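Local coordinates for aerotolerance-related membrane protein (PDB 4JDU), which binds calcium through its von Willebrand factor type A domain, part of a membrane protein linked by name to aerotolerance whose exact role is unestablished, at residues Val50-Phe55 with Phe60-Ile65. The protein carries 6 engineered substitutions. Residues are numbered along the deposited sequence; the frame is centred on the assembly and turned at random. Where two conformers were deposited one is given.
Sequences VGMIVF and FTQLPI
The carbonyl O of Met52 (selenomethionine) takes two backbone N-H groups: Leu63 N at 3.0 Å, almost straight (177°) and in the carbonyl plane, and Gln62 N at 2.9 Å, bent and weak. Two residues thus face one, a classic beta bulge in the edge strand of a hairpin. Met52 N returns a bond to Leu63 O (2.8 Å), meeting a lone pair of that carbonyl. On the Phe60 side of the bulge the pairing is regular: Val54 and Phe60 exchange two N-H...O bonds that run close to the carbonyl axes.

The extra residue also puts the Gln62 side chain on the same face as Met52 and Val54. Its extended chain lies alongside Met52, Met52 CE 3.6 Å from Gln62 OE1, and crosses the Val54 side chain at about a right angle, Gln62 CD 3.6 Å from Val54 CG1. On the other face Ile53 CG1, held beside its own backbone N (chi1 -78°), packs against Thr61 OG1 at 3.4 Å. On the far side of the bulge from Phe60, Ile65 CA sends a CH...O contact to Val50 O.

Helix 69-77 covers the Met52 face and helix 91-99 the Ile53 face, while strand 9-16 continues the sheet beyond 50-55, as in the Rossmann-like vWA fold. Backbone bonds at Met52 and Val54 fix the register, and the doubly used Met52 carbonyl lets the edge strand absorb its additional residue without giving up the pairing.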
loop_
_atom_site.group_PDB
_atom_site.type_symbol
_atom_site.label_atom_id
_atom_site.label_comp_id
_atom_site.label_asym_id
_atom_site.label_seq_id
_atom_site.Cartn_x
_atom_site.Cartn_y
_atom_site.Cartn_z
ATOM N N VAL A 50 4.039 -2.116 14.110
ATOM C CA VAL A 50 3.930 -1.902 12.674
ATOM C C VAL A 50 5.064 -2.588 11.916
ATOM O O VAL A 50 6.196 -2.684 12.401
ATOM C CB VAL A 50 3.891 -0.385 12.325
ATOM C CG1 VAL A 50 5.211 0.285 12.681
ATOM C CG2 VAL A 50 3.552 -0.157 10.858
ATOM N N GLY A 51 4.736 -3.083 10.727
ATOM C CA GLY A 51 5.735 -3.622 9.825
ATOM C C GLY A 51 5.516 -3.062 8.439
ATOM O O GLY A 51 4.483 -2.436 8.168
HETATM N N MSE A 52 6.483 -3.267 7.550
HETATM C CA MSE A 52 6.314 -2.791 6.188
HETATM C C MSE A 52 6.862 -3.717 5.126
HETATM O O MSE A 52 8.039 -4.106 5.151
HETATM C CB MSE A 52 6.916 -1.399 6.005
HETATM C CG MSE A 52 6.631 -0.812 4.603
HETATM SE SE MSE A 52 6.979 1.084 4.379
HETATM C CE MSE A 52 8.857 1.087 4.836
ATOM N N ILE A 53 5.988 -4.016 4.176
ATOM C CA ILE A 53 6.294 -4.742 2.960
ATOM C C ILE A 53 6.259 -3.745 1.806
ATOM O O ILE A 53 5.431 -2.829 1.796
ATOM C CB ILE A 53 5.227 -5.836 2.747
ATOM C CG1 ILE A 53 5.533 -7.017 3.667
ATOM C CG2 ILE A 53 5.149 -6.295 1.289
ATOM C CD1 ILE A 53 4.350 -7.920 3.888
ATOM N N VAL A 54 7.182 -3.887 0.862
ATOM C CA VAL A 54 7.070 -3.175 -0.409
ATOM C C VAL A 54 6.824 -4.176 -1.525
ATOM O O VAL A 54 7.245 -5.344 -1.446
ATOM C CB VAL A 54 8.328 -2.327 -0.726
ATOM C CG1 VAL A 54 8.529 -1.253 0.332
ATOM C CG2 VAL A 54 9.582 -3.220 -0.862
ATOM N N PHE A 55 6.124 -3.749 -2.567
ATOM C CA PHE A 55 5.864 -4.664 -3.673
ATOM C C PHE A 55 5.770 -3.980 -5.026
ATOM O O PHE A 55 5.381 -2.815 -5.134
ATOM C CB PHE A 55 4.597 -5.502 -3.415
ATOM C CG PHE A 55 3.304 -4.721 -3.496
ATOM C CD1 PHE A 55 2.793 -4.078 -2.371
ATOM C CD2 PHE A 55 2.586 -4.640 -4.693
ATOM C CE1 PHE A 55 1.593 -3.379 -2.430
ATOM C CE2 PHE A 55 1.387 -3.917 -4.761
ATOM C CZ PHE A 55 0.898 -3.290 -3.629
ATOM N N PHE A 60 8.286 -7.979 -0.824
ATOM C CA PHE A 60 9.379 -8.199 0.118
ATOM C C PHE A 60 9.121 -7.473 1.424
ATOM O O PHE A 60 8.599 -6.358 1.435
ATOM C CB PHE A 60 10.715 -7.710 -0.464
ATOM C CG PHE A 60 11.106 -8.395 -1.737
ATOM C CD1 PHE A 60 11.777 -9.608 -1.711
ATOM C CD2 PHE A 60 10.804 -7.821 -2.960
ATOM C CE1 PHE A 60 12.136 -10.244 -2.890
ATOM C CE2 PHE A 60 11.166 -8.442 -4.140
ATOM C CZ PHE A 60 11.827 -9.657 -4.106
ATOM N N THR A 61 9.517 -8.091 2.529
ATOM C CA THR A 61 9.415 -7.450 3.831
ATOM C C THR A 61 10.646 -6.615 4.155
ATOM O O THR A 61 11.735 -7.146 4.401
ATOM C CB THR A 61 9.186 -8.497 4.927
ATOM O OG1 THR A 61 7.988 -9.222 4.617
ATOM C CG2 THR A 61 9.043 -7.825 6.283
ATOM N N GLN A 62 10.485 -5.297 4.162
ATOM C CA GLN A 62 11.591 -4.436 4.562
ATOM C C GLN A 62 11.698 -4.385 6.071
ATOM O O GLN A 62 12.785 -4.494 6.634
ATOM C CB GLN A 62 11.405 -3.021 4.024
ATOM C CG GLN A 62 11.484 -2.926 2.517
ATOM C CD GLN A 62 11.688 -1.513 2.070
ATOM O OE1 GLN A 62 11.389 -0.569 2.811
ATOM N NE2 GLN A 62 12.217 -1.345 0.862
ATOM N N LEU A 63 10.561 -4.193 6.730
ATOM C CA LEU A 63 10.558 -4.020 8.173
ATOM C C LEU A 63 9.631 -5.035 8.814
ATOM O O LEU A 63 8.412 -4.928 8.684
ATOM C CB LEU A 63 10.078 -2.611 8.523
ATOM C CG LEU A 63 10.040 -2.278 10.014
ATOM C CD1 LEU A 63 11.446 -2.311 10.608
ATOM C CD2 LEU A 63 9.412 -0.915 10.211
ATOM N N PRO A 64 10.199 -6.035 9.500
ATOM C CA PRO A 64 9.362 -6.939 10.289
ATOM C C PRO A 64 8.608 -6.169 11.369
ATOM O O PRO A 64 9.066 -5.104 11.813
ATOM C CB PRO A 64 10.376 -7.904 10.920
ATOM C CG PRO A 64 11.558 -7.871 9.990
ATOM C CD PRO A 64 11.615 -6.442 9.497
ATOM N N ILE A 65 7.459 -6.701 11.769
ATOM C CA ILE A 65 6.605 -6.078 12.782
ATOM C C ILE A 65 7.414 -5.642 13.997
ATOM O O ILE A 65 8.181 -6.432 14.560
ATOM C CB ILE A 65 5.510 -7.055 13.256
ATOM C CG1 ILE A 65 4.472 -7.290 12.151
ATOM C CG2 ILE A 65 4.853 -6.547 14.538
ATOM C CD1 ILE A 65 3.416 -6.194 12.022
#